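Side-chain contacts in hypothetic aldehyde deformylating oxygenase (Sulfolobus tokodaii, PDB 5V4T), which binds iron within a ferritin-like helical bundle and probably acts as an oxygenase that deformylates aldehydes: residues K3-T8 with G15-S20; K44-Y49 with V149-S154; W98-A103 with K159-K164; L119-E124 with D182-L187. All coordinates share one frame; numbering follows the deposited sequence.

Contact 1: residues K3-T8 with G15-S20; sequences KNWFST and GIKYLS
The outer edge of the Trp5 indole meets two consecutive residues of helix 10-23, Ile16 and Lys17. CH2 of Trp5 lies 3.8 Å from CG2 of Ile16, the methyl arriving in the plane of the ring. Farther round the rim, CZ2 of Trp5 is 4.0 Å from CG of Lys17, which also lies at the ring edge, the two side chains crossing at about a right angle. With CG of Trp5 anti to its own N (chi1 172°), the six-membered ring swings out until its rim touches the helix. On the loop side, CD1 of Trp5 sits over the centre of the Phe6 ring. A type I beta turn from Trp5 to Thr8, closed by Thr8 N to Trp5 O at 2.9 Å, shapes the backbone behind the indole. The polar ends converge on one carboxylate: Trp5 NE1 bonds to OD2 of Asp71, and Lys17 NZ forms a salt bridge with OD1. Replacing Trp5 with an alanine would probably open a gap beside Ile16 and cost Asp71 its indole donor. The N-terminal loop is thus folded back on helix 10-23, where Ile16 also touches Leu122 and Thr125 of helix 98-128 and Phe134 of helix 132-155.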
loop_
_atom_site.group_PDB
_atom_site.type_symbol
_atom_site.label_atom_id
_atom_site.label_comp_id
_atom_site.label_asym_id
_atom_site.label_seq_id
_atom_site.Cartn_x
_atom_site.Cartn_y
_atom_site.Cartn_z
ATOM N N LYS A 3 -17.413 4.971 16.948
ATOM C CA LYS A 3 -18.234 4.390 18.043
ATOM C C LYS A 3 -19.103 3.210 17.595
ATOM O O LYS A 3 -19.470 2.371 18.444
ATOM C CB LYS A 3 -19.097 5.478 18.713
ATOM C CG LYS A 3 -19.949 6.318 17.760
ATOM C CD LYS A 3 -20.104 7.751 18.285
ATOM C CE LYS A 3 -20.273 8.789 17.176
ATOM N NZ LYS A 3 -21.475 8.511 16.347
ATOM N N ASN A 4 -19.445 3.124 16.296
ATOM C CA ASN A 4 -20.135 1.962 15.765
ATOM C C ASN A 4 -19.282 0.830 15.228
ATOM O O ASN A 4 -19.801 -0.033 14.564
ATOM C CB ASN A 4 -21.175 2.363 14.720
ATOM C CG ASN A 4 -20.570 3.164 13.564
ATOM O OD1 ASN A 4 -19.549 3.846 13.721
ATOM N ND2 ASN A 4 -21.194 3.053 12.409
ATOM N N TRP A 5 -18.003 0.818 15.521
ATOM C CA TRP A 5 -17.155 -0.233 15.079
ATOM C C TRP A 5 -17.651 -1.632 15.534
ATOM O O TRP A 5 -17.833 -2.538 14.714
ATOM C CB TRP A 5 -15.754 0.013 15.577
ATOM C CG TRP A 5 -14.768 -1.138 15.327
ATOM C CD1 TRP A 5 -14.325 -2.059 16.231
ATOM C CD2 TRP A 5 -14.168 -1.517 14.068
ATOM N NE1 TRP A 5 -13.424 -2.936 15.653
ATOM C CE2 TRP A 5 -13.354 -2.648 14.301
ATOM C CE3 TRP A 5 -14.223 -0.980 12.766
ATOM C CZ2 TRP A 5 -12.586 -3.225 13.311
ATOM C CZ3 TRP A 5 -13.506 -1.586 11.792
ATOM C CH2 TRP A 5 -12.689 -2.699 12.039
ATOM N N PHE A 6 -17.934 -1.786 16.843
ATOM C CA PHE A 6 -18.263 -3.112 17.317
ATOM C C PHE A 6 -19.646 -3.562 16.932
ATOM O O PHE A 6 -19.928 -4.779 16.964
ATOM C CB PHE A 6 -17.968 -3.268 18.843
ATOM C CG PHE A 6 -16.533 -3.432 19.139
ATOM C CD1 PHE A 6 -15.856 -4.527 18.659
ATOM C CD2 PHE A 6 -15.829 -2.476 19.793
ATOM C CE1 PHE A 6 -14.507 -4.660 18.894
ATOM C CE2 PHE A 6 -14.481 -2.596 20.015
ATOM C CZ PHE A 6 -13.830 -3.703 19.581
ATOM N N SER A 7 -20.507 -2.650 16.495
ATOM C CA SER A 7 -21.761 -3.073 15.941
ATOM C C SER A 7 -21.681 -3.451 14.465
ATOM O O SER A 7 -22.620 -3.938 13.881
ATOM C CB SER A 7 -22.821 -2.013 16.220
ATOM O OG SER A 7 -22.461 -0.785 15.752
ATOM N N THR A 8 -20.533 -3.254 13.849
ATOM C CA THR A 8 -20.265 -3.816 12.536
ATOM C C THR A 8 -20.122 -5.355 12.613
ATOM O O THR A 8 -19.499 -5.871 13.547
ATOM C CB THR A 8 -19.004 -3.110 11.982
ATOM O OG1 THR A 8 -19.193 -1.685 12.083
ATOM C CG2 THR A 8 -18.662 -3.525 10.542
ATOM N N GLY A 15 -12.141 -8.351 7.911
ATOM C CA GLY A 15 -11.643 -7.976 6.594
ATOM C C GLY A 15 -10.999 -6.604 6.583
ATOM O O GLY A 15 -9.950 -6.379 5.920
ATOM N N ILE A 16 -11.615 -5.673 7.272
ATOM C CA ILE A 16 -11.050 -4.338 7.389
ATOM C C ILE A 16 -9.721 -4.360 8.110
ATOM O O ILE A 16 -8.749 -3.700 7.722
ATOM C CB ILE A 16 -12.046 -3.365 8.089
ATOM C CG1 ILE A 16 -13.289 -3.172 7.202
ATOM C CG2 ILE A 16 -11.342 -2.080 8.544
ATOM C CD1 ILE A 16 -14.363 -2.304 7.787
ATOM N N LYS A 17 -9.650 -5.114 9.214
ATOM C CA LYS A 17 -8.405 -5.232 9.898
ATOM C C LYS A 17 -7.356 -5.897 9.052
ATOM O O LYS A 17 -6.183 -5.542 9.128
ATOM C CB LYS A 17 -8.565 -6.040 11.201
ATOM C CG LYS A 17 -9.243 -5.253 12.291
ATOM C CD LYS A 17 -9.329 -6.120 13.552
ATOM C CE LYS A 17 -7.968 -6.274 14.197
ATOM N NZ LYS A 17 -8.068 -7.118 15.439
ATOM N N TYR A 18 -7.746 -6.892 8.268
ATOM C CA TYR A 18 -6.757 -7.614 7.448
ATOM C C TYR A 18 -6.113 -6.707 6.407
ATOM O O TYR A 18 -4.872 -6.629 6.295
ATOM C CB TYR A 18 -7.392 -8.759 6.759
ATOM C CG TYR A 18 -6.500 -9.523 5.808
ATOM C CD1 TYR A 18 -5.490 -10.366 6.295
ATOM C CD2 TYR A 18 -6.593 -9.346 4.432
ATOM C CE1 TYR A 18 -4.696 -11.074 5.424
ATOM C CE2 TYR A 18 -5.785 -10.075 3.554
ATOM C CZ TYR A 18 -4.819 -10.929 4.093
ATOM O OH TYR A 18 -3.964 -11.638 3.254
ATOM N N LEU A 19 -6.974 -5.943 5.767
ATOM C CA LEU A 19 -6.487 -4.988 4.770
ATOM C C LEU A 19 -5.712 -3.854 5.410
ATOM O O LEU A 19 -4.703 -3.416 4.899
ATOM C CB LEU A 19 -7.618 -4.446 3.904
ATOM C CG LEU A 19 -8.175 -5.461 2.939
ATOM C CD1 LEU A 19 -9.476 -4.910 2.397
ATOM C CD2 LEU A 19 -7.177 -5.823 1.827
ATOM N N SER A 20 -6.174 -3.330 6.541
ATOM C CA SER A 20 -5.477 -2.279 7.240
ATOM C C SER A 20 -4.063 -2.712 7.645
ATOM O O SER A 20 -3.125 -1.905 7.607
ATOM C CB SER A 20 -6.238 -1.801 8.469
ATOM O OG SER A 20 -7.491 -1.289 8.081
#

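Contact 2: residues K44-Y49 with V149-S154; sequences KIIANY and VSFGLS
Phe151 projects from helix 132-155 against Tyr49, and one element of their meeting is a CH-pi interaction. CB of Tyr49 lies over one face of the Phe151 ring, 4.2 Å from its centroid and 26° off the normal. The phenyl group is offered to it by a first torsion that sets CG of Phe151 anti to the main-chain nitrogen (chi1 177°). The two aromatic rings themselves meet obliquely, neither stacked nor edge-to-face: their planes are 54° apart, and CD2 of Tyr49 approaches CG of Phe151 at 3.9 Å.

Apolar packing adds a looser touch, CG2 of Ile46 reaching the edge of the phenyl ring, 4.4 Å from CZ of Phe151. The polar side chain of Asn48 lies against the outer part of the same ring, its amide plane steeply inclined to it. Between Ile46 and Tyr49 the chain leaves helix 34-46 through Ala47, which has positive phi, and turns into helix 49-67. In this ferritin-like bundle the contact therefore ties a corner between two helices to helix 132-155, which supplies the iron ligands Glu145 and His148. An alanine in place of Phe151 would probably leave CB of Tyr49 without its aromatic face and Ile46 without a partner here.

Hydrogen bonding serves the flanks. OG of Ser154 donates to O of Phe151 at 2.7 Å, lined up with a lone pair of that oxygen. OH of Tyr49 is bonded to NE of Arg147 and more weakly to OE1 of Glu56, while the nearest side-chain atoms of Tyr49 and His148 are about 4 Å apart.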
loop_
_atom_site.group_PDB
_atom_site.type_symbol
_atom_site.label_atom_id
_atom_site.label_comp_id
_atom_site.label_asym_id
_atom_site.label_seq_id
_atom_site.Cartn_x
_atom_site.Cartn_y
_atom_site.Cartn_z
ATOM N N LYS A 44 16.608 12.735 2.385
ATOM C CA LYS A 44 17.495 13.850 2.600
ATOM C C LYS A 44 18.421 14.122 1.412
ATOM O O LYS A 44 18.849 15.261 1.203
ATOM C CB LYS A 44 18.285 13.638 3.894
ATOM C CG LYS A 44 17.419 13.892 5.092
ATOM C CD LYS A 44 18.214 14.100 6.383
ATOM C CE LYS A 44 19.106 12.945 6.648
ATOM N NZ LYS A 44 19.840 13.059 7.916
ATOM N N ILE A 45 18.634 13.088 0.614
ATOM C CA ILE A 45 19.410 13.224 -0.596
ATOM C C ILE A 45 18.646 13.925 -1.665
ATOM O O ILE A 45 19.078 14.973 -2.165
ATOM C CB ILE A 45 19.943 11.894 -1.126
ATOM C CG1 ILE A 45 21.019 11.383 -0.184
ATOM C CG2 ILE A 45 20.560 12.146 -2.522
ATOM C CD1 ILE A 45 21.437 9.983 -0.486
ATOM N N ILE A 46 17.472 13.370 -1.976
ATOM C CA ILE A 46 16.575 13.927 -3.022
ATOM C C ILE A 46 15.969 15.250 -2.611
ATOM O O ILE A 46 15.861 16.153 -3.404
ATOM C CB ILE A 46 15.385 12.959 -3.342
ATOM C CG1 ILE A 46 15.828 11.554 -3.689
ATOM C CG2 ILE A 46 14.583 13.523 -4.512
ATOM C CD1 ILE A 46 16.771 11.481 -4.857
ATOM N N ALA A 47 15.583 15.335 -1.341
ATOM C CA ALA A 47 15.194 16.600 -0.645
ATOM C C ALA A 47 14.168 17.472 -1.304
ATOM O O ALA A 47 14.223 18.705 -1.184
ATOM C CB ALA A 47 16.435 17.436 -0.300
ATOM N N ASN A 48 13.252 16.865 -2.024
ATOM C CA ASN A 48 12.133 17.684 -2.588
ATOM C C ASN A 48 10.809 17.239 -1.940
ATOM O O ASN A 48 10.702 17.198 -0.686
ATOM C CB ASN A 48 12.077 17.691 -4.106
ATOM C CG ASN A 48 12.166 16.334 -4.729
ATOM O OD1 ASN A 48 12.248 16.252 -5.962
ATOM N ND2 ASN A 48 12.132 15.231 -3.915
ATOM N N TYR A 49 9.845 16.801 -2.738
ATOM C CA TYR A 49 8.655 16.197 -2.127
ATOM C C TYR A 49 9.009 14.933 -1.303
ATOM O O TYR A 49 8.168 14.481 -0.499
ATOM C CB TYR A 49 7.674 15.777 -3.229
ATOM C CG TYR A 49 6.311 15.386 -2.703
ATOM C CD1 TYR A 49 5.425 16.371 -2.269
ATOM C CD2 TYR A 49 5.935 14.056 -2.518
ATOM C CE1 TYR A 49 4.191 16.031 -1.744
ATOM C CE2 TYR A 49 4.692 13.738 -1.989
ATOM C CZ TYR A 49 3.847 14.723 -1.596
ATOM O OH TYR A 49 2.611 14.397 -1.068
ATOM N N VAL A 149 2.273 8.593 -6.021
ATOM C CA VAL A 149 2.475 7.962 -7.298
ATOM C C VAL A 149 3.010 8.908 -8.362
ATOM O O VAL A 149 3.958 8.553 -9.079
ATOM C CB VAL A 149 1.139 7.297 -7.734
ATOM C CG1 VAL A 149 1.267 6.809 -9.177
ATOM C CG2 VAL A 149 0.815 6.157 -6.817
ATOM N N SER A 150 2.492 10.133 -8.413
ATOM C CA SER A 150 2.972 11.195 -9.331
ATOM C C SER A 150 4.405 11.508 -9.048
ATOM O O SER A 150 5.236 11.599 -9.972
ATOM C CB SER A 150 2.177 12.507 -9.187
ATOM O OG SER A 150 0.884 12.244 -9.557
ATOM N N PHE A 151 4.745 11.583 -7.761
ATOM C CA PHE A 151 6.142 11.793 -7.401
ATOM C C PHE A 151 7.031 10.663 -7.887
ATOM O O PHE A 151 8.111 10.911 -8.449
ATOM C CB PHE A 151 6.278 11.973 -5.887
ATOM C CG PHE A 151 7.693 12.129 -5.426
ATOM C CD1 PHE A 151 8.474 13.182 -5.857
ATOM C CD2 PHE A 151 8.194 11.262 -4.517
ATOM C CE1 PHE A 151 9.825 13.266 -5.425
ATOM C CE2 PHE A 151 9.523 11.318 -4.112
ATOM C CZ PHE A 151 10.315 12.321 -4.577
ATOM N N GLY A 152 6.583 9.413 -7.719
ATOM C CA GLY A 152 7.366 8.306 -8.160
ATOM C C GLY A 152 7.635 8.385 -9.646
ATOM O O GLY A 152 8.750 8.048 -10.080
ATOM N N LEU A 153 6.660 8.822 -10.438
ATOM C CA LEU A 153 6.887 9.002 -11.903
ATOM C C LEU A 153 8.037 9.928 -12.158
ATOM O O LEU A 153 8.812 9.725 -13.060
ATOM C CB LEU A 153 5.620 9.497 -12.616
ATOM C CG LEU A 153 4.434 8.581 -12.677
ATOM C CD1 LEU A 153 3.253 9.403 -13.224
ATOM C CD2 LEU A 153 4.706 7.359 -13.586
ATOM N N SER A 154 8.189 10.957 -11.335
ATOM C CA SER A 154 9.240 11.889 -11.495
ATOM C C SER A 154 10.633 11.353 -11.196
ATOM O O SER A 154 11.618 11.917 -11.709
ATOM C CB SER A 154 8.913 13.192 -10.649
ATOM O OG SER A 154 9.418 13.071 -9.371
#

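Contact 3: residues W98-A103 with K159-K164; sequences WRENIA and KEYAVK
Tyr161 and Asn101 make the tight half of this contact with a single short hydrogen bond. OH of Tyr161 donates to OD1 of Asn101 at 2.6 Å; the hydroxyl comes in at 134° to the C=O bond, in the amide plane, where a lone pair of OD1 points. The amide oxygen in turn lies at the edge of the phenol ring, near its plane, and the two flat groups are turned 34° apart. Tyr161 spans the interval between the helices because its CG is anti to the main-chain nitrogen (chi1 180°). The other end of the Asn101 amide is occupied as well, ND2 bonding to OG of Ser95, which leaves the group little freedom to flip.

The bond links the first turns of two long helices of the ferritin-like bundle, 98-128 and 159-179. Within 98-103 and 159-164 the nearest CA atoms are those of Glu100 and Ala162, 6.8 Å apart.

Toward Glu100 the fit is slacker. CB of Glu100 is 4.1 Å from CE2 of Tyr161, and OE1 of Glu100 is equally far from CD2 of that ring. The carboxylate finds its stronger partners elsewhere: OE1 in a salt bridge with NH2 of Arg97, OE2 with the backbone N of Glu157 and of Asp158, just ahead of helix 159-179. Those donors are likely to favour the charged form of this buried acid. Arg97 also makes a cation-pi contact with the partly exposed Tyr161 ring.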
loop_
_atom_site.group_PDB
_atom_site.type_symbol
_atom_site.label_atom_id
_atom_site.label_comp_id
_atom_site.label_asym_id
_atom_site.label_seq_id
_atom_site.Cartn_x
_atom_site.Cartn_y
_atom_site.Cartn_z
ATOM N N TRP A 98 18.985 2.635 -6.687
ATOM C CA TRP A 98 17.931 2.722 -5.662
ATOM C C TRP A 98 16.765 3.627 -6.089
ATOM O O TRP A 98 15.602 3.265 -5.829
ATOM C CB TRP A 98 18.520 3.155 -4.340
ATOM C CG TRP A 98 19.071 4.556 -4.321
ATOM C CD1 TRP A 98 20.390 4.902 -4.398
ATOM C CD2 TRP A 98 18.352 5.776 -4.043
ATOM N NE1 TRP A 98 20.514 6.249 -4.247
ATOM C CE2 TRP A 98 19.291 6.815 -4.040
ATOM C CE3 TRP A 98 17.003 6.096 -3.836
ATOM C CZ2 TRP A 98 18.931 8.142 -3.820
ATOM C CZ3 TRP A 98 16.642 7.452 -3.653
ATOM C CH2 TRP A 98 17.612 8.431 -3.640
ATOM N N ARG A 99 17.010 4.719 -6.814
ATOM C CA ARG A 99 15.931 5.682 -7.147
ATOM C C ARG A 99 14.933 4.969 -8.046
ATOM O O ARG A 99 13.739 4.934 -7.749
ATOM C CB ARG A 99 16.455 6.902 -7.904
ATOM C CG ARG A 99 16.241 8.294 -7.359
ATOM C CD ARG A 99 17.085 9.283 -8.211
ATOM N NE ARG A 99 17.882 10.297 -7.490
ATOM C CZ ARG A 99 19.148 10.164 -7.038
ATOM N NH1 ARG A 99 19.854 9.001 -7.206
ATOM N NH2 ARG A 99 19.706 11.204 -6.372
ATOM N N GLU A 100 15.405 4.369 -9.117
ATOM C CA GLU A 100 14.471 3.639 -10.023
ATOM C C GLU A 100 13.899 2.339 -9.421
ATOM O O GLU A 100 12.717 1.946 -9.722
ATOM C CB GLU A 100 15.117 3.416 -11.368
ATOM C CG GLU A 100 15.190 4.786 -12.026
ATOM C CD GLU A 100 15.847 4.834 -13.371
ATOM O OE1 GLU A 100 16.717 3.987 -13.686
ATOM O OE2 GLU A 100 15.486 5.768 -14.099
ATOM N N ASN A 101 14.699 1.653 -8.602
ATOM C CA ASN A 101 14.221 0.422 -7.986
ATOM C C ASN A 101 13.108 0.646 -6.964
ATOM O O ASN A 101 12.070 -0.028 -6.990
ATOM C CB ASN A 101 15.378 -0.323 -7.361
ATOM C CG ASN A 101 16.246 -1.015 -8.416
ATOM O OD1 ASN A 101 15.805 -1.155 -9.574
ATOM N ND2 ASN A 101 17.482 -1.452 -8.040
ATOM N N ILE A 102 13.303 1.641 -6.117
ATOM C CA ILE A 102 12.243 2.043 -5.207
ATOM C C ILE A 102 11.039 2.635 -5.939
ATOM O O ILE A 102 9.889 2.347 -5.561
ATOM C CB ILE A 102 12.745 3.027 -4.150
ATOM C CG1 ILE A 102 13.782 2.353 -3.300
ATOM C CG2 ILE A 102 11.620 3.407 -3.248
ATOM C CD1 ILE A 102 14.768 3.333 -2.706
ATOM N N ALA A 103 11.276 3.448 -6.940
ATOM C CA ALA A 103 10.153 4.070 -7.638
ATOM C C ALA A 103 9.254 3.039 -8.301
ATOM O O ALA A 103 8.042 3.227 -8.369
ATOM C CB ALA A 103 10.635 5.065 -8.645
ATOM N N LYS A 159 12.979 4.708 -18.952
ATOM C CA LYS A 159 11.584 4.250 -19.176
ATOM C C LYS A 159 11.525 2.779 -19.422
ATOM O O LYS A 159 10.696 2.059 -18.815
ATOM C CB LYS A 159 10.936 5.015 -20.340
ATOM C CG LYS A 159 10.655 6.490 -20.110
ATOM C CD LYS A 159 10.055 7.096 -21.377
ATOM C CE LYS A 159 9.913 8.572 -21.173
ATOM N NZ LYS A 159 8.923 9.109 -22.119
ATOM N N GLU A 160 12.396 2.257 -20.263
ATOM C CA GLU A 160 12.404 0.824 -20.537
ATOM C C GLU A 160 12.709 -0.033 -19.314
ATOM O O GLU A 160 11.997 -1.023 -19.027
ATOM C CB GLU A 160 13.399 0.563 -21.690
ATOM C CG GLU A 160 13.516 -0.877 -22.120
ATOM C CD GLU A 160 14.620 -1.117 -23.165
ATOM O OE1 GLU A 160 15.185 -0.157 -23.762
ATOM O OE2 GLU A 160 14.907 -2.320 -23.425
ATOM N N TYR A 161 13.712 0.362 -18.491
ATOM C CA TYR A 161 13.999 -0.359 -17.313
ATOM C C TYR A 161 12.808 -0.340 -16.318
ATOM O O TYR A 161 12.462 -1.351 -15.692
ATOM C CB TYR A 161 15.192 0.297 -16.609
ATOM C CG TYR A 161 15.602 -0.371 -15.338
ATOM C CD1 TYR A 161 16.382 -1.485 -15.308
ATOM C CD2 TYR A 161 15.214 0.178 -14.101
ATOM C CE1 TYR A 161 16.784 -2.078 -14.085
ATOM C CE2 TYR A 161 15.602 -0.403 -12.905
ATOM C CZ TYR A 161 16.439 -1.510 -12.928
ATOM O OH TYR A 161 16.823 -2.129 -11.797
ATOM N N ALA A 162 12.172 0.820 -16.210
ATOM C CA ALA A 162 11.052 0.957 -15.255
ATOM C C ALA A 162 9.822 0.122 -15.645
ATOM O O ALA A 162 9.234 -0.557 -14.828
ATOM C CB ALA A 162 10.668 2.431 -15.095
ATOM N N VAL A 163 9.531 0.132 -16.931
ATOM C CA VAL A 163 8.414 -0.700 -17.409
ATOM C C VAL A 163 8.704 -2.155 -17.126
ATOM O O VAL A 163 7.840 -2.868 -16.654
ATOM C CB VAL A 163 8.111 -0.428 -18.887
ATOM C CG1 VAL A 163 7.067 -1.411 -19.428
ATOM C CG2 VAL A 163 7.645 0.975 -19.099
ATOM N N LYS A 164 9.932 -2.640 -17.475
ATOM C CA LYS A 164 10.276 -4.021 -17.222
ATOM C C LYS A 164 10.189 -4.374 -15.715
ATOM O O LYS A 164 9.707 -5.465 -15.360
ATOM C CB LYS A 164 11.650 -4.357 -17.807
ATOM C CG LYS A 164 11.667 -4.329 -19.329
ATOM C CD LYS A 164 13.056 -4.585 -19.914
ATOM C CE LYS A 164 13.901 -5.543 -19.064
ATOM N NZ LYS A 164 15.020 -6.213 -19.841
#

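Contact 4: residues L119-E124 with D182-L187; sequences LKILNE and DKIEPL
Ile121 is the residue of 119-124 that meets Ile184 and Leu187, and its neighbours along the helix show how one side chain comes to carry the contact. Leu119, two residues earlier, turns to other helices, as do Leu122 and Asn123 farther on. Lys120 stays on its own helix: NZ of Lys120 forms a salt bridge with OE2 of Glu124 at 2.9 Å, entering on the syn side but 31° out of the carboxylate plane.

Ile121 follows, with both branches engaged. Its CG2 is 3.8 Å from CD1 of Leu187, the two side chains crossing at about a right angle. The other branch starts beside the backbone N (chi1 -63°) and brings CD1 of Ile121 to a looser 4.4 Å from CG2 of Ile184. Of these partners, Ile184 belongs to the short helix and Leu187 to the 3-10 segment 185-187 that follows; the bond from Leu187 N to Ile184 O, 3.0 Å long, links the two.

Glu124 closes the series: its OE1 is bonded to OH of Tyr189, a residue that also touches Ile121 and Ile184. The short helix 181-184 and its turn pack against helix 98-128, where Ile121 also touches Leu19 of helix 10-23 and Leu194 of helix 191-211.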
loop_
_atom_site.group_PDB
_atom_site.type_symbol
_atom_site.label_atom_id
_atom_site.label_comp_id
_atom_site.label_asym_id
_atom_site.label_seq_id
_atom_site.Cartn_x
_atom_site.Cartn_y
_atom_site.Cartn_z
ATOM N N LEU A 119 -7.116 0.449 -0.740
ATOM C CA LEU A 119 -7.784 1.678 -0.316
ATOM C C LEU A 119 -9.202 1.773 -0.903
ATOM O O LEU A 119 -10.141 2.239 -0.249
ATOM C CB LEU A 119 -6.975 2.915 -0.705
ATOM C CG LEU A 119 -5.691 3.068 0.087
ATOM C CD1 LEU A 119 -4.743 4.077 -0.510
ATOM C CD2 LEU A 119 -5.997 3.437 1.521
ATOM N N LYS A 120 -9.379 1.332 -2.158
ATOM C CA LYS A 120 -10.729 1.242 -2.748
ATOM C C LYS A 120 -11.616 0.376 -1.876
ATOM O O LYS A 120 -12.760 0.753 -1.559
ATOM C CB LYS A 120 -10.645 0.628 -4.161
ATOM C CG LYS A 120 -11.980 0.072 -4.671
ATOM C CD LYS A 120 -11.733 -0.768 -5.956
ATOM C CE LYS A 120 -12.914 -1.664 -6.334
ATOM N NZ LYS A 120 -14.003 -0.733 -6.796
ATOM N N ILE A 121 -11.159 -0.790 -1.514
ATOM C CA ILE A 121 -11.962 -1.682 -0.694
ATOM C C ILE A 121 -12.251 -1.055 0.666
ATOM O O ILE A 121 -13.374 -1.016 1.114
ATOM C CB ILE A 121 -11.282 -3.036 -0.508
ATOM C CG1 ILE A 121 -11.122 -3.749 -1.869
ATOM C CG2 ILE A 121 -12.005 -3.870 0.522
ATOM C CD1 ILE A 121 -10.148 -4.895 -1.767
ATOM N N LEU A 122 -11.222 -0.486 1.299
ATOM C CA LEU A 122 -11.421 0.190 2.597
ATOM C C LEU A 122 -12.376 1.342 2.541
ATOM O O LEU A 122 -13.177 1.540 3.480
ATOM C CB LEU A 122 -10.075 0.566 3.283
ATOM C CG LEU A 122 -9.250 -0.636 3.666
ATOM C CD1 LEU A 122 -7.859 -0.201 4.092
ATOM C CD2 LEU A 122 -9.907 -1.437 4.798
ATOM N N ASN A 123 -12.279 2.154 1.468
ATOM C CA ASN A 123 -13.216 3.274 1.281
ATOM C C ASN A 123 -14.657 2.828 1.131
ATOM O O ASN A 123 -15.542 3.231 1.838
ATOM C CB ASN A 123 -12.753 4.036 0.030
ATOM C CG ASN A 123 -13.476 5.319 -0.191
ATOM O OD1 ASN A 123 -14.264 5.814 0.611
ATOM N ND2 ASN A 123 -13.206 5.908 -1.343
ATOM N N GLU A 124 -14.858 1.945 0.187
ATOM C CA GLU A 124 -16.198 1.432 -0.112
ATOM C C GLU A 124 -16.826 0.733 1.100
ATOM O O GLU A 124 -17.993 0.956 1.414
ATOM C CB GLU A 124 -16.132 0.466 -1.258
ATOM C CG GLU A 124 -15.784 1.171 -2.543
ATOM C CD GLU A 124 -15.723 0.267 -3.747
ATOM O OE1 GLU A 124 -15.843 -0.960 -3.613
ATOM O OE2 GLU A 124 -15.569 0.835 -4.875
ATOM N N ASP A 182 -9.622 -15.389 1.540
ATOM C CA ASP A 182 -10.574 -15.800 2.568
ATOM C C ASP A 182 -11.009 -14.623 3.452
ATOM O O ASP A 182 -12.102 -14.669 4.016
ATOM C CB ASP A 182 -10.000 -16.951 3.405
ATOM C CG ASP A 182 -9.906 -18.243 2.617
ATOM O OD1 ASP A 182 -10.562 -18.326 1.571
ATOM O OD2 ASP A 182 -9.174 -19.157 3.034
ATOM N N LYS A 183 -10.147 -13.609 3.606
ATOM C CA LYS A 183 -10.476 -12.366 4.370
ATOM C C LYS A 183 -11.207 -11.316 3.566
ATOM O O LYS A 183 -11.970 -10.558 4.126
ATOM C CB LYS A 183 -9.198 -11.720 4.914
ATOM C CG LYS A 183 -8.468 -12.538 5.986
ATOM C CD LYS A 183 -9.425 -13.122 7.020
ATOM C CE LYS A 183 -8.687 -13.981 8.047
ATOM N NZ LYS A 183 -8.375 -13.161 9.239
ATOM N N ILE A 184 -11.025 -11.321 2.240
ATOM C CA ILE A 184 -11.574 -10.270 1.359
ATOM C C ILE A 184 -12.955 -10.644 0.811
ATOM O O ILE A 184 -13.829 -9.803 0.664
ATOM C CB ILE A 184 -10.585 -9.953 0.196
ATOM C CG1 ILE A 184 -9.269 -9.313 0.708
ATOM C CG2 ILE A 184 -11.263 -9.071 -0.829
ATOM C CD1 ILE A 184 -8.146 -9.263 -0.322
ATOM N N GLU A 185 -13.141 -11.914 0.424
ATOM C CA GLU A 185 -14.419 -12.364 -0.104
ATOM C C GLU A 185 -15.608 -12.114 0.814
ATOM O O GLU A 185 -16.669 -11.760 0.333
ATOM C CB GLU A 185 -14.374 -13.839 -0.515
ATOM C CG GLU A 185 -13.563 -14.077 -1.758
ATOM C CD GLU A 185 -13.627 -15.531 -2.206
ATOM O OE1 GLU A 185 -13.675 -16.459 -1.343
ATOM O OE2 GLU A 185 -13.620 -15.726 -3.428
ATOM N N PRO A 186 -15.437 -12.249 2.129
ATOM C CA PRO A 186 -16.575 -11.882 3.000
ATOM C C PRO A 186 -17.000 -10.417 2.974
ATOM O O PRO A 186 -18.103 -10.071 3.416
ATOM C CB PRO A 186 -16.086 -12.284 4.390
ATOM C CG PRO A 186 -15.132 -13.390 4.093
ATOM C CD PRO A 186 -14.384 -12.900 2.877
ATOM N N LEU A 187 -16.133 -9.534 2.487
ATOM C CA LEU A 187 -16.537 -8.165 2.272
ATOM C C LEU A 187 -17.366 -7.991 0.998
ATOM O O LEU A 187 -17.809 -6.884 0.723
ATOM C CB LEU A 187 -15.320 -7.250 2.220
ATOM C CG LEU A 187 -14.295 -7.327 3.360
ATOM C CD1 LEU A 187 -13.178 -6.310 3.245
ATOM C CD2 LEU A 187 -14.961 -7.185 4.696
#

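In the fold
The four contacts fall into two pairs at opposite ends of the bundle. Contacts 1 and 4 have centres 11 Å apart and touch, CB of Leu19 lying 3.9 Å from CD2 of Leu122 and CD2 of Tyr18 3.6 Å from CB of Lys183. Contacts 2 and 3, with centres 13 Å apart, meet through Ile46, which packs on Trp98. Contacts 3 and 4 both use helix 98-128, yet their centres are 30 Å apart, and that helix also supplies the iron ligand Glu111. Contact 2 approaches the metal, the nearest atom of the Tyr49 side chain being about 8 Å from the iron(III) ion, whereas the other three lie away from the site.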